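Local coordinates for hypothetical protein Atu2144 (Agrobacterium tumefaciens, PDB 2ODF), which is of unknown function but belongs to the N-formylglutamate amidohydrolase family, so it is probably a hydrolase related to zinc-dependent exopeptidases, at residues L28-P39 / A75-V86; A64-F73 / Q237-M248. All coordinates share one frame; numbering follows the deposited sequence.

Interaction 1: residues L28-P39 / A75-V86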
loop_
_atom_site.group_PDB
_atom_site.type_symbol
_atom_site.label_atom_id
_atom_site.label_comp_id
_atom_site.label_asym_id
_atom_site.label_seq_id
_atom_site.Cartn_x
_atom_site.Cartn_y
_atom_site.Cartn_z
ATOM N N LEU A 28 -9.729 16.978 -14.524
ATOM C CA LEU A 28 -10.028 15.830 -13.651
ATOM C C LEU A 28 -9.880 16.312 -12.220
ATOM O O LEU A 28 -8.765 16.658 -11.768
ATOM C CB LEU A 28 -9.069 14.671 -13.925
ATOM C CG LEU A 28 -9.265 13.367 -13.111
ATOM C CD1 LEU A 28 -10.680 12.775 -13.216
ATOM C CD2 LEU A 28 -8.180 12.297 -13.463
ATOM N N LEU A 29 -11.016 16.409 -11.537
ATOM C CA LEU A 29 -11.072 16.910 -10.187
ATOM C C LEU A 29 -10.866 15.755 -9.214
ATOM O O LEU A 29 -11.435 14.663 -9.408
ATOM C CB LEU A 29 -12.409 17.590 -9.913
ATOM C CG LEU A 29 -12.695 18.887 -10.692
ATOM C CD1 LEU A 29 -14.221 19.205 -10.811
ATOM C CD2 LEU A 29 -11.895 20.059 -10.100
ATOM N N VAL A 30 -10.046 16.011 -8.190
ATOM C CA VAL A 30 -9.676 15.023 -7.157
ATOM C C VAL A 30 -9.841 15.649 -5.764
ATOM O O VAL A 30 -9.344 16.749 -5.502
ATOM C CB VAL A 30 -8.221 14.509 -7.352
ATOM C CG1 VAL A 30 -7.843 13.477 -6.255
ATOM C CG2 VAL A 30 -8.047 13.963 -8.820
ATOM N N CYS A 31 -10.533 14.950 -4.878
ATOM C CA CYS A 31 -10.789 15.445 -3.528
ATOM C C CYS A 31 -10.536 14.346 -2.499
ATOM O O CYS A 31 -11.421 13.547 -2.189
ATOM C CB CYS A 31 -12.231 15.977 -3.428
ATOM S SG CYS A 31 -12.501 16.913 -1.949
ATOM N N GLU A 32 -9.299 14.306 -1.993
ATOM C CA GLU A 32 -8.870 13.289 -1.033
ATOM C C GLU A 32 -9.525 13.458 0.359
ATOM O O GLU A 32 -9.794 12.471 1.050
ATOM C CB GLU A 32 -7.352 13.305 -0.878
ATOM C CG GLU A 32 -6.550 13.217 -2.153
ATOM C CD GLU A 32 -6.138 14.567 -2.646
ATOM O OE1 GLU A 32 -7.019 15.445 -2.735
ATOM O OE2 GLU A 32 -4.947 14.758 -2.948
ATOM N N HIS A 33 -9.835 14.698 0.734
ATOM C CA HIS A 33 -10.380 14.984 2.069
ATOM C C HIS A 33 -11.855 15.326 2.052
ATOM O O HIS A 33 -12.332 16.097 2.881
ATOM C CB HIS A 33 -9.567 16.091 2.758
ATOM C CG HIS A 33 -8.109 15.768 2.911
ATOM N ND1 HIS A 33 -7.151 16.739 3.084
ATOM C CD2 HIS A 33 -7.441 14.587 2.867
ATOM C CE1 HIS A 33 -5.956 16.176 3.175
ATOM N NE2 HIS A 33 -6.100 14.869 3.028
ATOM N N ALA A 34 -12.578 14.671 1.147
ATOM C CA ALA A 34 -13.958 14.964 0.811
ATOM C C ALA A 34 -14.931 14.631 1.933
ATOM O O ALA A 34 -15.965 15.291 2.069
ATOM C CB ALA A 34 -14.365 14.153 -0.454
ATOM N N SER A 35 -14.615 13.591 2.705
ATOM C CA SER A 35 -15.604 12.984 3.607
ATOM C C SER A 35 -15.081 12.703 5.001
ATOM O O SER A 35 -13.973 12.224 5.178
ATOM C CB SER A 35 -16.161 11.701 2.987
ATOM O OG SER A 35 -17.034 11.054 3.918
ATOM N N ALA A 36 -15.925 12.985 5.984
ATOM C CA ALA A 36 -15.606 12.834 7.394
ATOM C C ALA A 36 -16.022 11.463 7.944
ATOM O O ALA A 36 -15.762 11.168 9.120
ATOM C CB ALA A 36 -16.289 13.936 8.170
ATOM N N THR A 37 -16.622 10.627 7.095
ATOM C CA THR A 37 -17.157 9.340 7.505
ATOM C C THR A 37 -16.063 8.395 8.063
ATOM O O THR A 37 -15.002 8.225 7.474
ATOM C CB THR A 37 -17.892 8.638 6.377
ATOM O OG1 THR A 37 -18.864 9.539 5.800
ATOM C CG2 THR A 37 -18.600 7.395 6.919
ATOM N N ILE A 38 -16.342 7.834 9.230
ATOM C CA ILE A 38 -15.480 6.834 9.862
ATOM C C ILE A 38 -16.169 5.493 9.627
ATOM O O ILE A 38 -17.347 5.331 9.992
ATOM C CB ILE A 38 -15.328 7.051 11.400
ATOM C CG1 ILE A 38 -14.919 8.490 11.764
ATOM C CG2 ILE A 38 -14.323 6.034 11.985
ATOM C CD1 ILE A 38 -13.662 8.998 11.087
ATOM N N PRO A 39 -15.451 4.516 9.034
ATOM C CA PRO A 39 -16.043 3.195 8.889
ATOM C C PRO A 39 -16.493 2.665 10.249
ATOM O O PRO A 39 -15.846 2.942 11.252
ATOM C CB PRO A 39 -14.900 2.343 8.334
ATOM C CG PRO A 39 -13.986 3.294 7.703
ATOM C CD PRO A 39 -14.079 4.560 8.489
ATOM N N ALA A 75 -16.558 18.194 -15.696
ATOM C CA ALA A 75 -15.342 17.483 -15.308
ATOM C C ALA A 75 -15.642 16.346 -14.327
ATOM O O ALA A 75 -16.316 16.530 -13.321
ATOM C CB ALA A 75 -14.378 18.430 -14.709
ATOM N N THR A 76 -15.098 15.181 -14.632
ATOM C CA THR A 76 -15.089 14.056 -13.719
ATOM C C THR A 76 -14.481 14.437 -12.356
ATOM O O THR A 76 -13.504 15.204 -12.259
ATOM C CB THR A 76 -14.302 12.904 -14.337
ATOM O OG1 THR A 76 -14.926 12.526 -15.564
ATOM C CG2 THR A 76 -14.206 11.699 -13.386
ATOM N N LEU A 77 -15.084 13.882 -11.313
ATOM C CA LEU A 77 -14.653 14.108 -9.938
ATOM C C LEU A 77 -14.458 12.760 -9.280
ATOM O O LEU A 77 -15.383 11.962 -9.260
ATOM C CB LEU A 77 -15.676 14.902 -9.149
ATOM C CG LEU A 77 -15.547 15.005 -7.629
ATOM C CD1 LEU A 77 -14.213 15.612 -7.222
ATOM C CD2 LEU A 77 -16.720 15.825 -7.093
ATOM N N VAL A 78 -13.257 12.529 -8.772
ATOM C CA VAL A 78 -12.923 11.342 -7.987
ATOM C C VAL A 78 -12.680 11.783 -6.568
ATOM O O VAL A 78 -11.882 12.693 -6.321
ATOM C CB VAL A 78 -11.675 10.630 -8.494
ATOM C CG1 VAL A 78 -11.414 9.342 -7.663
ATOM C CG2 VAL A 78 -11.814 10.312 -9.968
ATOM N N TYR A 79 -13.372 11.140 -5.629
ATOM C CA TYR A 79 -13.285 11.542 -4.244
ATOM C C TYR A 79 -13.275 10.315 -3.312
ATOM O O TYR A 79 -13.757 9.224 -3.659
ATOM C CB TYR A 79 -14.365 12.555 -3.888
ATOM C CG TYR A 79 -15.781 12.031 -3.874
ATOM C CD1 TYR A 79 -16.513 11.908 -5.061
ATOM C CD2 TYR A 79 -16.402 11.684 -2.690
ATOM C CE1 TYR A 79 -17.811 11.434 -5.061
ATOM C CE2 TYR A 79 -17.729 11.213 -2.686
ATOM C CZ TYR A 79 -18.415 11.086 -3.877
ATOM O OH TYR A 79 -19.722 10.607 -3.898
ATOM N N GLN A 80 -12.674 10.527 -2.156
ATOM C CA GLN A 80 -12.569 9.521 -1.105
ATOM C C GLN A 80 -13.780 9.639 -0.206
ATOM O O GLN A 80 -14.128 10.748 0.235
ATOM C CB GLN A 80 -11.249 9.799 -0.378
ATOM C CG GLN A 80 -10.842 8.947 0.762
ATOM C CD GLN A 80 -10.999 7.435 0.573
ATOM O OE1 GLN A 80 -10.178 6.753 -0.072
ATOM N NE2 GLN A 80 -11.995 6.905 1.218
ATOM N N ARG A 81 -14.448 8.514 0.044
ATOM C CA ARG A 81 -15.688 8.510 0.830
ATOM C C ARG A 81 -15.507 8.352 2.352
ATOM O O ARG A 81 -16.479 8.418 3.080
ATOM C CB ARG A 81 -16.642 7.448 0.266
ATOM C CG ARG A 81 -17.035 7.760 -1.177
ATOM C CD ARG A 81 -18.058 6.828 -1.727
ATOM N NE ARG A 81 -19.341 6.960 -1.047
ATOM C CZ ARG A 81 -19.802 6.115 -0.134
ATOM N NH1 ARG A 81 -19.092 5.047 0.223
ATOM N NH2 ARG A 81 -20.992 6.343 0.423
ATOM N N PHE A 82 -14.271 8.158 2.818
ATOM C CA PHE A 82 -13.967 8.022 4.237
ATOM C C PHE A 82 -12.849 8.929 4.687
ATOM O O PHE A 82 -12.041 9.403 3.869
ATOM C CB PHE A 82 -13.658 6.536 4.578
ATOM C CG PHE A 82 -14.811 5.625 4.248
ATOM C CD1 PHE A 82 -15.816 5.394 5.163
ATOM C CD2 PHE A 82 -14.940 5.110 2.970
ATOM C CE1 PHE A 82 -16.910 4.633 4.816
ATOM C CE2 PHE A 82 -16.004 4.352 2.629
ATOM C CZ PHE A 82 -16.992 4.109 3.546
ATOM N N SER A 83 -12.829 9.168 6.004
ATOM C CA SER A 83 -12.025 10.200 6.620
ATOM C C SER A 83 -10.532 10.005 6.484
ATOM O O SER A 83 -10.007 8.863 6.610
ATOM C CB SER A 83 -12.340 10.295 8.112
ATOM O OG SER A 83 -11.522 11.257 8.744
ATOM N N ARG A 84 -9.863 11.142 6.296
ATOM C CA ARG A 84 -8.404 11.240 6.307
ATOM C C ARG A 84 -7.813 10.796 7.664
ATOM O O ARG A 84 -6.594 10.599 7.776
ATOM C CB ARG A 84 -7.962 12.686 6.033
ATOM C CG ARG A 84 -8.389 13.708 7.141
ATOM C CD ARG A 84 -7.910 15.114 6.858
ATOM N NE ARG A 84 -6.458 15.177 6.769
ATOM C CZ ARG A 84 -5.742 16.281 6.607
ATOM N NH1 ARG A 84 -6.334 17.455 6.478
ATOM N NH2 ARG A 84 -4.426 16.199 6.538
ATOM N N LEU A 85 -8.651 10.742 8.701
ATOM C CA LEU A 85 -8.189 10.224 10.005
ATOM C C LEU A 85 -7.847 8.747 9.958
ATOM O O LEU A 85 -6.947 8.310 10.693
ATOM C CB LEU A 85 -9.204 10.469 11.104
ATOM C CG LEU A 85 -9.399 11.914 11.558
ATOM C CD1 LEU A 85 -10.648 11.963 12.403
ATOM C CD2 LEU A 85 -8.225 12.420 12.298
ATOM N N VAL A 86 -8.538 7.984 9.108
ATOM C CA VAL A 86 -8.265 6.574 8.942
ATOM C C VAL A 86 -7.065 6.374 7.998
ATOM O O VAL A 86 -6.110 5.661 8.314
ATOM C CB VAL A 86 -9.508 5.786 8.459
ATOM C CG1 VAL A 86 -9.176 4.280 8.360
ATOM C CG2 VAL A 86 -10.662 5.983 9.456
HETATM O O HOH W 1 -12.065 11.985 2.799
HETATM O O HOH W 2 -11.212 13.354 5.022
HETATM O O HOH W 3 -19.124 8.028 3.316
#
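Leu29 and Cys31 bond through their backbones to Thr76, Val78 and Gln80, as neighbours in parallel strands do. Leu29 N donates to Thr76 O at 2.9 Å, and Leu29 O accepts from Val78 N. Cys31 repeats the pattern, with a longer bond from Gln80 N to Cys31 O at 3.3 Å. Past the strand ends, one more backbone bond runs from Ser83 N to Thr37 O.

Apolar contacts flank the strands. The CD1 of Leu77 lies against Leu29 CB, and Leu28 CD1 lies beside Thr76 CG2. Further on, Pro39 CG meets Phe82 CD1 at 3.8 Å.

Strands 27-31 and 77-80 are neighbours in the mixed seven-stranded sheet. Helix 62-73 links them as a beta-alpha-beta crossover and packs on the face that carries Leu29 and Leu77. Helix 116-143 packs on the face with Val30.

The loops after the strands carry the polar side-chain contacts. Ser35 OG, anti to its own N (chi1 175°), donates to Arg81 O at 2.8 Å from above the carbonyl plane. The same OG accepts from Thr37 N in an ST turn. A water links Ser35 O to Arg84 N.

The Arg84 guanidinium lies flat over one face of the His33 ring, centres 3.8 Å apart and planes at 15°. Asp88 binds both groups, by a salt bridge to Arg84 NH2 and a hydrogen bond to His33 NE2, and so helps to fix their rotation.

Interaction 2: residues A64-F73 / Q237-M248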
loop_
_atom_site.group_PDB
_atom_site.type_symbol
_atom_site.label_atom_id
_atom_site.label_comp_id
_atom_site.label_asym_id
_atom_site.label_seq_id
_atom_site.Cartn_x
_atom_site.Cartn_y
_atom_site.Cartn_z
ATOM N N ALA A 64 -18.019 19.978 -1.700
ATOM C CA ALA A 64 -19.166 20.756 -2.145
ATOM C C ALA A 64 -18.731 21.654 -3.285
ATOM O O ALA A 64 -19.416 21.730 -4.311
ATOM C CB ALA A 64 -19.720 21.600 -0.980
ATOM N N VAL A 65 -17.587 22.325 -3.084
ATOM C CA VAL A 65 -16.956 23.150 -4.108
ATOM C C VAL A 65 -16.552 22.309 -5.310
ATOM O O VAL A 65 -16.796 22.699 -6.434
ATOM C CB VAL A 65 -15.746 23.924 -3.561
ATOM C CG1 VAL A 65 -14.915 24.513 -4.704
ATOM C CG2 VAL A 65 -16.213 25.016 -2.584
ATOM N N ALA A 66 -15.941 21.148 -5.063
ATOM C CA ALA A 66 -15.561 20.215 -6.143
ATOM C C ALA A 66 -16.739 19.763 -7.016
ATOM O O ALA A 66 -16.606 19.651 -8.233
ATOM C CB ALA A 66 -14.827 19.016 -5.570
ATOM N N ARG A 67 -17.855 19.483 -6.387
ATOM C CA ARG A 67 -19.062 19.161 -7.109
ATOM C C ARG A 67 -19.524 20.292 -8.027
ATOM O O ARG A 67 -19.856 20.061 -9.139
ATOM C CB ARG A 67 -20.155 18.695 -6.165
ATOM C CG ARG A 67 -19.904 17.358 -5.542
ATOM C CD ARG A 67 -20.978 16.934 -4.639
ATOM N NE ARG A 67 -20.903 15.512 -4.480
ATOM C CZ ARG A 67 -21.150 14.875 -3.365
ATOM N NH1 ARG A 67 -21.502 15.528 -2.297
ATOM N NH2 ARG A 67 -21.055 13.578 -3.335
ATOM N N LEU A 68 -19.478 21.501 -7.498
ATOM C CA LEU A 68 -19.899 22.671 -8.267
ATOM C C LEU A 68 -18.966 22.878 -9.438
ATOM O O LEU A 68 -19.422 23.142 -10.547
ATOM C CB LEU A 68 -19.971 23.909 -7.393
ATOM C CG LEU A 68 -21.053 23.870 -6.327
ATOM C CD1 LEU A 68 -20.967 25.147 -5.532
ATOM C CD2 LEU A 68 -22.448 23.682 -6.916
ATOM N N LEU A 69 -17.664 22.738 -9.210
ATOM C CA LEU A 69 -16.675 22.752 -10.299
ATOM C C LEU A 69 -16.834 21.627 -11.332
ATOM O O LEU A 69 -16.530 21.805 -12.498
ATOM C CB LEU A 69 -15.242 22.748 -9.717
ATOM C CG LEU A 69 -14.819 23.995 -8.935
ATOM C CD1 LEU A 69 -13.455 23.812 -8.304
ATOM C CD2 LEU A 69 -14.809 25.220 -9.872
ATOM N N SER A 70 -17.303 20.465 -10.900
ATOM C CA SER A 70 -17.571 19.344 -11.795
ATOM C C SER A 70 -18.666 19.712 -12.835
ATOM O O SER A 70 -18.544 19.379 -14.023
ATOM C CB SER A 70 -17.960 18.125 -10.958
ATOM O OG SER A 70 -18.282 17.010 -11.769
ATOM N N GLU A 71 -19.684 20.423 -12.373
ATOM C CA GLU A 71 -20.767 20.983 -13.209
ATOM C C GLU A 71 -20.201 22.076 -14.132
ATOM O O GLU A 71 -20.377 22.021 -15.340
ATOM C CB GLU A 71 -21.886 21.571 -12.318
ATOM C CG GLU A 71 -22.646 20.539 -11.448
ATOM C CD GLU A 71 -23.366 21.110 -10.163
ATOM O OE1 GLU A 71 -23.943 22.245 -10.177
ATOM O OE2 GLU A 71 -23.371 20.379 -9.127
ATOM N N LYS A 72 -19.502 23.049 -13.563
ATOM C CA LYS A 72 -19.000 24.177 -14.344
ATOM C C LYS A 72 -17.958 23.787 -15.396
ATOM O O LYS A 72 -17.980 24.313 -16.496
ATOM C CB LYS A 72 -18.432 25.254 -13.425
ATOM C CG LYS A 72 -19.498 25.856 -12.502
ATOM C CD LYS A 72 -18.899 26.851 -11.587
ATOM C CE LYS A 72 -19.945 27.441 -10.624
ATOM N NZ LYS A 72 -20.855 28.366 -11.335
ATOM N N PHE A 73 -17.052 22.870 -15.061
ATOM C CA PHE A 73 -16.026 22.425 -16.003
ATOM C C PHE A 73 -16.396 21.195 -16.820
ATOM O O PHE A 73 -15.579 20.749 -17.649
ATOM C CB PHE A 73 -14.692 22.161 -15.275
ATOM C CG PHE A 73 -13.913 23.400 -14.985
ATOM C CD1 PHE A 73 -13.219 24.041 -15.993
ATOM C CD2 PHE A 73 -13.849 23.923 -13.708
ATOM C CE1 PHE A 73 -12.495 25.208 -15.737
ATOM C CE2 PHE A 73 -13.108 25.090 -13.444
ATOM C CZ PHE A 73 -12.448 25.725 -14.458
ATOM N N GLN A 237 -20.187 28.583 -1.313
ATOM C CA GLN A 237 -19.625 27.531 -2.173
ATOM C C GLN A 237 -19.794 27.851 -3.653
ATOM O O GLN A 237 -18.825 27.782 -4.448
ATOM C CB GLN A 237 -20.224 26.152 -1.809
ATOM C CG GLN A 237 -19.765 25.664 -0.385
ATOM C CD GLN A 237 -20.712 24.668 0.274
ATOM O OE1 GLN A 237 -21.715 24.250 -0.318
ATOM N NE2 GLN A 237 -20.388 24.283 1.517
ATOM N N ALA A 238 -21.010 28.239 -4.022
ATOM C CA ALA A 238 -21.320 28.628 -5.409
ATOM C C ALA A 238 -20.466 29.816 -5.844
ATOM O O ALA A 238 -19.944 29.848 -6.965
ATOM C CB ALA A 238 -22.831 28.974 -5.557
ATOM N N ALA A 239 -20.340 30.799 -4.961
ATOM C CA ALA A 239 -19.551 31.986 -5.237
ATOM C C ALA A 239 -18.084 31.620 -5.518
ATOM O O ALA A 239 -17.532 31.947 -6.550
ATOM C CB ALA A 239 -19.658 32.986 -4.063
ATOM N N ILE A 240 -17.458 30.938 -4.578
ATOM C CA ILE A 240 -16.053 30.557 -4.711
ATOM C C ILE A 240 -15.836 29.638 -5.921
ATOM O O ILE A 240 -14.808 29.765 -6.631
ATOM C CB ILE A 240 -15.510 29.934 -3.392
ATOM C CG1 ILE A 240 -15.287 31.033 -2.329
ATOM C CG2 ILE A 240 -14.204 29.127 -3.637
ATOM C CD1 ILE A 240 -14.194 32.105 -2.708
ATOM N N ALA A 241 -16.782 28.730 -6.174
ATOM C CA ALA A 241 -16.710 27.865 -7.367
ATOM C C ALA A 241 -16.725 28.674 -8.674
ATOM O O ALA A 241 -16.031 28.333 -9.637
ATOM C CB ALA A 241 -17.848 26.846 -7.372
ATOM N N GLY A 242 -17.533 29.736 -8.717
ATOM C CA GLY A 242 -17.534 30.632 -9.878
ATOM C C GLY A 242 -16.237 31.405 -10.022
ATOM O O GLY A 242 -15.717 31.537 -11.132
ATOM N N PHE A 243 -15.711 31.923 -8.918
ATOM C CA PHE A 243 -14.432 32.615 -8.945
ATOM C C PHE A 243 -13.345 31.739 -9.566
ATOM O O PHE A 243 -12.555 32.187 -10.390
ATOM C CB PHE A 243 -13.996 33.027 -7.539
ATOM C CG PHE A 243 -12.649 33.663 -7.508
ATOM C CD1 PHE A 243 -12.501 35.007 -7.813
ATOM C CD2 PHE A 243 -11.525 32.919 -7.215
ATOM C CE1 PHE A 243 -11.254 35.602 -7.825
ATOM C CE2 PHE A 243 -10.262 33.502 -7.212
ATOM C CZ PHE A 243 -10.125 34.848 -7.520
ATOM N N LEU A 244 -13.290 30.486 -9.114
ATOM C CA LEU A 244 -12.236 29.564 -9.516
ATOM C C LEU A 244 -12.445 29.072 -10.944
ATOM O O LEU A 244 -11.480 28.843 -11.653
ATOM C CB LEU A 244 -12.178 28.373 -8.557
ATOM C CG LEU A 244 -11.645 28.621 -7.149
ATOM C CD1 LEU A 244 -11.917 27.375 -6.274
ATOM C CD2 LEU A 244 -10.134 28.959 -7.147
ATOM N N HIS A 245 -13.702 28.920 -11.359
ATOM C CA HIS A 245 -14.012 28.575 -12.736
ATOM C C HIS A 245 -13.522 29.684 -13.682
ATOM O O HIS A 245 -12.907 29.402 -14.705
ATOM C CB HIS A 245 -15.512 28.329 -12.917
ATOM C CG HIS A 245 -15.898 28.049 -14.334
ATOM N ND1 HIS A 245 -15.554 26.885 -14.980
ATOM C CD2 HIS A 245 -16.544 28.806 -15.245
ATOM C CE1 HIS A 245 -15.978 26.930 -16.227
ATOM N NE2 HIS A 245 -16.588 28.083 -16.411
ATOM N N GLU A 246 -13.761 30.936 -13.307
ATOM C CA GLU A 246 -13.273 32.084 -14.085
ATOM C C GLU A 246 -11.754 32.097 -14.185
ATOM O O GLU A 246 -11.227 32.133 -15.281
ATOM C CB GLU A 246 -13.771 33.394 -13.469
ATOM C CG GLU A 246 -15.271 33.584 -13.564
ATOM C CD GLU A 246 -15.735 34.305 -14.842
ATOM O OE1 GLU A 246 -14.989 34.308 -15.859
ATOM O OE2 GLU A 246 -16.861 34.872 -14.806
ATOM N N LEU A 247 -11.081 32.031 -13.034
ATOM C CA LEU A 247 -9.622 32.042 -12.916
ATOM C C LEU A 247 -8.913 30.902 -13.651
ATOM O O LEU A 247 -7.998 31.133 -14.456
ATOM C CB LEU A 247 -9.213 32.008 -11.439
ATOM C CG LEU A 247 -7.728 32.192 -11.088
ATOM C CD1 LEU A 247 -7.254 33.580 -11.508
ATOM C CD2 LEU A 247 -7.462 31.971 -9.584
ATOM N N MET A 248 -9.332 29.667 -13.377
ATOM C CA MET A 248 -8.677 28.529 -13.984
ATOM C C MET A 248 -9.043 28.385 -15.462
ATOM O O MET A 248 -8.186 28.048 -16.264
ATOM C CB MET A 248 -8.911 27.229 -13.185
ATOM C CG MET A 248 -8.051 26.007 -13.688
ATOM S SD MET A 248 -8.059 24.604 -12.494
ATOM C CE MET A 248 -9.780 24.374 -12.273
HETATM O O HOH W 4 -21.289 30.014 -9.272
#
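Lys72 leans across His245 and Ala241 of helix 234-256. Its CB sits over one face of the His245 ring, a CH-pi contact 4.0 Å from the ring centroid. CD passes Ala241 O and His245 CB. CE reaches Gly242 N and Ala241 CB. The chain then bends at its last torsion (chi4 -73°), and Lys72 NZ donates to a water. That water donates in turn to Ala238 O, so it bridges the two helices.

His245 is also held by Phe73. Its ND1 edge points at the face of the phenylalanine, 3.3 Å above the ring plane and over its centre. The two planes stand at 65°, an edge-to-face pair. Met248 CE touches the same phenylalanine at CE2, 3.6 Å away.

Ala241 is the small knob from the other side. Its CB fits among Val65, Leu68, Leu69 and Lys72, with Leu68 CB at 3.6 Å. At the far end, the Gln237 amide lies against Ala64 CB while its NE2 is hydrogen-bonded to Ile231 O.

The short axes pass 9.0 Å apart and cross at -50°. Lys72 and Ala241 are both knobs in holes, in a pair of helices packed side by side on one face of the central sheet of an alpha/beta fold.

In the fold
Interaction 1 is the more buried of the two, about 7 Å from the centre of the chain to its own centre; interaction 2 lies about 14 Å out and is partly buried. The first is built on strand-to-strand backbone bonds and polar loop contacts, while the second relies on side-chain packing between helices, with one water bridging them. They share one structural unit, since helix 62-73 connects the two strands of interaction 1 along the chain. Their segments meet directly: Ser70 OG probably hydrogen-bonds to Ala75 O (2.6 Å), and Leu29 CD1 packs on Ala66 O. Helix 62-73 thus belongs to both contacts: it packs on the strands of interaction 1 and, on the same sheet face, against helix 234-256 beside it.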